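Local structure of cellulase (Uncultured bacterium, 3WX5) at residues Ile79-His84 with Phe237-Thr242; Ala120-Trp125 with Val219-Glu224. The protein probably hydrolyses internal beta-1,4-glycosidic bonds of cellulose, as an endoglucanase of glycoside hydrolase family 12. One frame throughout, in Å; residues are numbered along the deposited sequence.

In the fold
Both contacts are buried. Interaction 2 lies almost at the centre of the chain and joins two neighbouring strands, 117-127 and 215-225, within one sheet, so backbone hydrogen bonds carry it and a water-linked polar group sits on one face. Interaction 1 lies farther out, about 11 Å away between centres, and joins the two sheets face to face, chiefly through apolar side chains, without hydrogen bonds between the segments. The two meet on strand 215-225: Ile79 hydrogen-bonds to the Thr221 backbone, the Phe237 ring packs on the Thr221 methyl, and His84 reaches Glu220. Strands 78-80 and 215-225 are neighbours in the same sheet, while strand 233-243 faces them from the other sheet.

Interaction 1. Residues Ile79-His84 with Phe237-Thr242; sequences IYLGCH and FSVTLT
The Phe237 ring takes the side chain of Ile79 over one face: methyl CG2 stands 3.8 Å from the ring centroid of Phe237, 16° off the ring normal, in a CH-pi contact. At the edge, near the ring plane, lies the backbone N of Leu81, while CA of Tyr80 approaches obliquely at 4.2 Å from CE2 of Phe237. The Tyr80 ring is turned from this contact and is framed by its own segment, with CB of His84 over one face and the carbonyl O of Gly82 in plane at the edge. Its hydroxyl is hydrogen-bonded to the carbonyl O of Ala87.

Ile79 uses both branches. With CG1 anti to the backbone N (chi1 179°), the longer branch runs along the rim of the Phe237 ring, CG1 coming within 3.6 Å of CD2 of Phe237, and CG2 is left to cover the face. The Ile79 and Phe237 side chains reach toward each other's strand and overlap along their flanks. In the beta-jelly-roll sandwich of family 12, this is packing between the layers: strand 78-80 belongs to the sheet that holds strand 215-225, and strand 233-243 to the one opposite. Tyr36 adds an edge-to-face ring contact with Phe237.

Two residues farther along each segment, methyl CD2 of Leu81 meets CG1 of Val239 at 4.0 Å, the side chains crossing at a slant. Val239 also packs on Leu104 and Val219, one in each layer.

After Leu81 the chain turns a corner. Gly82 has phi 108°, and a CB at its backbone angles would collide with the carbonyl O of Leu81, which is reason enough for a glycine. The turn carries Cys83 away from Phe237-Thr242 into the short hairpin with strand 87-88, where it is disulfide-bonded to Cys88.

Interaction 2. Residues Ala120-Trp125 with Val219-Glu224; sequences AAYDLW and VETGFE
Tyr122 has its CG anti to the carbonyl carbon (chi1 -82°), which lays the ring flat against Thr221, whose OG1 is anti to the backbone N (chi1 -167°). CB of Thr221 thus sits over the ring face, 3.9 Å from the centroid of the Tyr122 ring, and OG1, also over the ring toward its rim, makes a weak hydrogen bond, 3.2 Å, to the carbonyl O of Ala121. OH of Tyr122 is hydrogen-bonded to OG of Ser106. A serine in place of Tyr122 would probably uncover CB of Thr221, open a gap between the layers and cost Ser106 that bond, though not the one to the carbonyl of Ser238.

Ala121 and Gly222 form one antiparallel hydrogen-bonded pair, with N of Ala121 2.9 Å from O of Gly222, and Asp123 and Glu220 form the next.

On the face carrying Asp123 and Glu220, one water ties three side chains: it donates to OD2 of Asp123 and, at 2.7 Å, to OE1 of Glu220, and accepts from NE1 of Trp125. The Glu220 carboxylate meets the indole edge, planes 67° apart, and OE2 is hydrogen-bonded to ND1 of His84. This cluster probably belongs to the active-site region, on the concave cleft side of the family 12 jelly roll.

Strand 117-127 also pairs with 140-149, and 215-225 with 78-80, while Tyr122 and Thr221 pack against strands 101-111 and 233-243 of the opposing sheet.

Interaction 1. Residues Ile79-His84 with Phe237-Thr242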
loop_
_atom_site.group_PDB
_atom_site.type_symbol
_atom_site.label_atom_id
_atom_site.label_comp_id
_atom_site.label_asym_id
_atom_site.label_seq_id
_atom_site.Cartn_x
_atom_site.Cartn_y
_atom_site.Cartn_z
ATOM N N ILE A 79 4.567 -2.263 -4.369
ATOM C CA ILE A 79 4.301 -3.465 -5.133
ATOM C C ILE A 79 2.821 -3.803 -4.913
ATOM O O ILE A 79 2.255 -3.481 -3.861
ATOM C CB ILE A 79 5.204 -4.649 -4.694
ATOM C CG1 ILE A 79 4.882 -5.908 -5.506
ATOM C CG2 ILE A 79 5.189 -4.882 -3.149
ATOM C CD1 ILE A 79 6.013 -6.982 -5.461
ATOM N N TYR A 80 2.176 -4.353 -5.933
ATOM C CA TYR A 80 0.743 -4.614 -5.808
ATOM C C TYR A 80 0.254 -5.836 -6.559
ATOM O O TYR A 80 0.830 -6.247 -7.585
ATOM C CB TYR A 80 -0.095 -3.367 -6.167
ATOM C CG TYR A 80 -0.133 -2.986 -7.628
ATOM C CD1 TYR A 80 -1.141 -3.465 -8.461
ATOM C CD2 TYR A 80 0.718 -2.003 -8.133
ATOM C CE1 TYR A 80 -1.207 -3.084 -9.810
ATOM C CE2 TYR A 80 0.639 -1.587 -9.467
ATOM C CZ TYR A 80 -0.324 -2.139 -10.300
ATOM O OH TYR A 80 -0.424 -1.722 -11.614
ATOM N N LEU A 81 -0.871 -6.348 -6.060
ATOM C CA LEU A 81 -1.746 -7.255 -6.776
ATOM C C LEU A 81 -3.035 -6.519 -7.118
ATOM O O LEU A 81 -3.546 -5.747 -6.302
ATOM C CB LEU A 81 -2.085 -8.432 -5.863
ATOM C CG LEU A 81 -3.013 -9.437 -6.554
ATOM C CD1 LEU A 81 -2.274 -10.685 -6.944
ATOM C CD2 LEU A 81 -4.171 -9.746 -5.626
ATOM N N GLY A 82 -3.541 -6.722 -8.332
ATOM C CA GLY A 82 -4.797 -6.104 -8.732
ATOM C C GLY A 82 -4.615 -4.963 -9.739
ATOM O O GLY A 82 -3.730 -5.026 -10.604
ATOM N N CYS A 83 -5.484 -3.957 -9.633
ATOM C CA CYS A 83 -5.626 -2.884 -10.615
ATOM C C CYS A 83 -5.408 -1.516 -9.961
ATOM O O CYS A 83 -6.222 -1.066 -9.148
ATOM C CB CYS A 83 -7.009 -2.929 -11.278
ATOM S SG CYS A 83 -7.436 -4.540 -12.061
ATOM N N HIS A 84 -4.285 -0.897 -10.321
ATOM C CA HIS A 84 -3.864 0.405 -9.841
ATOM C C HIS A 84 -4.108 1.437 -10.938
ATOM O O HIS A 84 -3.383 1.457 -11.939
ATOM C CB HIS A 84 -2.357 0.327 -9.512
ATOM C CG HIS A 84 -1.774 1.604 -9.011
ATOM N ND1 HIS A 84 -1.773 1.947 -7.674
ATOM C CD2 HIS A 84 -1.150 2.615 -9.663
ATOM C CE1 HIS A 84 -1.243 3.151 -7.535
ATOM N NE2 HIS A 84 -0.836 3.567 -8.725
ATOM N N PHE A 237 7.160 -10.138 -0.669
ATOM C CA PHE A 237 5.727 -9.794 -0.759
ATOM C C PHE A 237 4.916 -10.981 -1.297
ATOM O O PHE A 237 5.321 -11.635 -2.276
ATOM C CB PHE A 237 5.542 -8.586 -1.679
ATOM C CG PHE A 237 4.114 -8.124 -1.815
ATOM C CD1 PHE A 237 3.449 -7.522 -0.746
ATOM C CD2 PHE A 237 3.468 -8.191 -3.045
ATOM C CE1 PHE A 237 2.165 -6.990 -0.919
ATOM C CE2 PHE A 237 2.192 -7.632 -3.233
ATOM C CZ PHE A 237 1.541 -7.037 -2.165
ATOM N N SER A 238 3.770 -11.238 -0.678
ATOM C CA SER A 238 2.827 -12.218 -1.173
ATOM C C SER A 238 1.433 -11.745 -0.811
ATOM O O SER A 238 1.224 -11.111 0.210
ATOM C CB SER A 238 3.091 -13.567 -0.484
ATOM O OG SER A 238 2.187 -14.539 -0.945
ATOM N N VAL A 239 0.481 -11.982 -1.695
ATOM C CA VAL A 239 -0.922 -11.771 -1.343
ATOM C C VAL A 239 -1.696 -13.015 -1.686
ATOM O O VAL A 239 -1.435 -13.621 -2.727
ATOM C CB VAL A 239 -1.527 -10.607 -2.128
ATOM C CG1 VAL A 239 -3.033 -10.527 -1.823
ATOM C CG2 VAL A 239 -0.818 -9.296 -1.754
ATOM N N THR A 240 -2.585 -13.447 -0.786
ATOM C CA THR A 240 -3.451 -14.594 -1.088
ATOM C C THR A 240 -4.917 -14.212 -0.922
ATOM O O THR A 240 -5.360 -13.834 0.172
ATOM C CB THR A 240 -3.146 -15.826 -0.198
ATOM O OG1 THR A 240 -1.772 -16.204 -0.352
ATOM C CG2 THR A 240 -4.030 -17.027 -0.641
ATOM N N LEU A 241 -5.659 -14.280 -2.019
ATOM C CA LEU A 241 -7.050 -13.854 -2.030
ATOM C C LEU A 241 -7.955 -15.065 -2.280
ATOM O O LEU A 241 -7.728 -15.835 -3.221
ATOM C CB LEU A 241 -7.279 -12.808 -3.124
ATOM C CG LEU A 241 -8.725 -12.477 -3.551
ATOM C CD1 LEU A 241 -9.496 -11.765 -2.419
ATOM C CD2 LEU A 241 -8.738 -11.622 -4.825
ATOM N N THR A 242 -9.034 -15.147 -1.514
ATOM C CA THR A 242 -10.059 -16.157 -1.748
ATOM C C THR A 242 -11.431 -15.523 -1.863
ATOM O O THR A 242 -11.860 -14.787 -0.970
ATOM C CB THR A 242 -10.088 -17.200 -0.605
ATOM O OG1 THR A 242 -8.733 -17.593 -0.303
ATOM C CG2 THR A 242 -10.870 -18.412 -1.058
#

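Interaction 2. Residues Ala120-Trp125 with Val219-Glu224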
loop_
_atom_site.group_PDB
_atom_site.type_symbol
_atom_site.label_atom_id
_atom_site.label_comp_id
_atom_site.label_asym_id
_atom_site.label_seq_id
_atom_site.Cartn_x
_atom_site.Cartn_y
_atom_site.Cartn_z
ATOM N N ALA A 120 6.115 2.720 6.268
ATOM C CA ALA A 120 6.018 1.471 5.505
ATOM C C ALA A 120 4.601 0.975 5.725
ATOM O O ALA A 120 4.177 0.829 6.870
ATOM C CB ALA A 120 7.038 0.429 6.056
ATOM N N ALA A 121 3.830 0.836 4.644
ATOM C CA ALA A 121 2.379 0.780 4.775
ATOM C C ALA A 121 1.726 0.071 3.601
ATOM O O ALA A 121 2.105 0.286 2.448
ATOM C CB ALA A 121 1.788 2.182 4.946
ATOM N N TYR A 122 0.742 -0.771 3.904
ATOM C CA TYR A 122 -0.166 -1.290 2.867
ATOM C C TYR A 122 -1.084 -0.131 2.433
ATOM O O TYR A 122 -1.358 0.777 3.220
ATOM C CB TYR A 122 -1.016 -2.402 3.467
ATOM C CG TYR A 122 -0.321 -3.743 3.503
ATOM C CD1 TYR A 122 0.562 -4.074 4.533
ATOM C CD2 TYR A 122 -0.486 -4.642 2.470
ATOM C CE1 TYR A 122 1.191 -5.307 4.554
ATOM C CE2 TYR A 122 0.116 -5.877 2.493
ATOM C CZ TYR A 122 0.984 -6.190 3.517
ATOM O OH TYR A 122 1.610 -7.424 3.547
ATOM N N ASP A 123 -1.627 -0.232 1.227
ATOM C CA ASP A 123 -2.554 0.760 0.675
ATOM C C ASP A 123 -3.524 -0.056 -0.174
ATOM O O ASP A 123 -3.089 -0.725 -1.113
ATOM C CB ASP A 123 -1.740 1.751 -0.209
ATOM C CG ASP A 123 -2.447 3.078 -0.400
ATOM O OD1 ASP A 123 -3.360 3.328 0.386
ATOM O OD2 ASP A 123 -2.062 3.897 -1.278
ATOM N N LEU A 124 -4.790 -0.152 0.251
ATOM C CA LEU A 124 -5.784 -0.901 -0.529
ATOM C C LEU A 124 -6.822 0.076 -1.064
ATOM O O LEU A 124 -7.291 0.954 -0.329
ATOM C CB LEU A 124 -6.496 -1.936 0.367
ATOM C CG LEU A 124 -5.747 -3.234 0.707
ATOM C CD1 LEU A 124 -4.522 -2.961 1.545
ATOM C CD2 LEU A 124 -6.689 -4.186 1.466
ATOM N N TRP A 125 -7.307 -0.177 -2.284
ATOM C CA TRP A 125 -8.127 0.809 -2.976
ATOM C C TRP A 125 -9.470 0.152 -3.303
ATOM O O TRP A 125 -9.510 -0.979 -3.796
ATOM C CB TRP A 125 -7.443 1.293 -4.278
ATOM C CG TRP A 125 -6.345 2.291 -4.054
ATOM C CD1 TRP A 125 -4.994 2.080 -4.170
ATOM C CD2 TRP A 125 -6.503 3.656 -3.643
ATOM N NE1 TRP A 125 -4.316 3.243 -3.889
ATOM C CE2 TRP A 125 -5.210 4.204 -3.502
ATOM C CE3 TRP A 125 -7.613 4.471 -3.402
ATOM C CZ2 TRP A 125 -4.998 5.561 -3.199
ATOM C CZ3 TRP A 125 -7.400 5.808 -3.045
ATOM C CH2 TRP A 125 -6.095 6.312 -2.869
ATOM N N VAL A 219 -4.384 -4.416 -3.919
ATOM C CA VAL A 219 -3.737 -4.565 -2.625
ATOM C C VAL A 219 -2.261 -4.238 -2.865
ATOM O O VAL A 219 -1.563 -4.993 -3.588
ATOM C CB VAL A 219 -3.851 -6.034 -2.122
ATOM C CG1 VAL A 219 -3.124 -6.206 -0.764
ATOM C CG2 VAL A 219 -5.331 -6.413 -1.979
ATOM N N GLU A 220 -1.780 -3.174 -2.216
ATOM C CA GLU A 220 -0.424 -2.678 -2.459
ATOM C C GLU A 220 0.305 -2.589 -1.140
ATOM O O GLU A 220 -0.315 -2.427 -0.091
ATOM C CB GLU A 220 -0.459 -1.284 -3.117
ATOM C CG GLU A 220 -1.694 -1.020 -3.974
ATOM C CD GLU A 220 -1.576 0.218 -4.887
ATOM O OE1 GLU A 220 -0.677 1.067 -4.685
ATOM O OE2 GLU A 220 -2.343 0.292 -5.877
ATOM N N THR A 221 1.632 -2.617 -1.182
ATOM C CA THR A 221 2.373 -2.128 -0.032
ATOM C C THR A 221 3.652 -1.446 -0.495
ATOM O O THR A 221 4.069 -1.628 -1.644
ATOM C CB THR A 221 2.697 -3.273 0.945
ATOM O OG1 THR A 221 3.139 -2.708 2.187
ATOM C CG2 THR A 221 3.805 -4.202 0.350
ATOM N N GLY A 222 4.225 -0.602 0.355
ATOM C CA GLY A 222 5.377 0.215 -0.066
ATOM C C GLY A 222 5.680 1.233 0.996
ATOM O O GLY A 222 5.320 1.027 2.156
ATOM N N PHE A 223 6.255 2.369 0.596
ATOM C CA PHE A 223 6.713 3.359 1.573
ATOM C C PHE A 223 6.160 4.701 1.125
ATOM O O PHE A 223 6.465 5.152 0.017
ATOM C CB PHE A 223 8.244 3.423 1.574
ATOM C CG PHE A 223 8.905 2.082 1.833
ATOM C CD1 PHE A 223 9.011 1.602 3.134
ATOM C CD2 PHE A 223 9.335 1.274 0.774
ATOM C CE1 PHE A 223 9.590 0.361 3.394
ATOM C CE2 PHE A 223 9.896 -0.001 1.022
ATOM C CZ PHE A 223 10.041 -0.437 2.334
ATOM N N GLU A 224 5.385 5.373 1.971
ATOM C CA GLU A 224 5.104 6.768 1.651
ATOM C C GLU A 224 6.319 7.596 2.044
ATOM O O GLU A 224 6.783 7.540 3.189
ATOM C CB GLU A 224 3.839 7.280 2.346
ATOM C CG GLU A 224 2.553 6.563 1.909
ATOM C CD GLU A 224 1.295 7.275 2.401
ATOM O OE1 GLU A 224 1.076 7.357 3.632
ATOM O OE2 GLU A 224 0.548 7.805 1.558
HETATM O O HOH W 1 -1.310 3.579 -3.907
#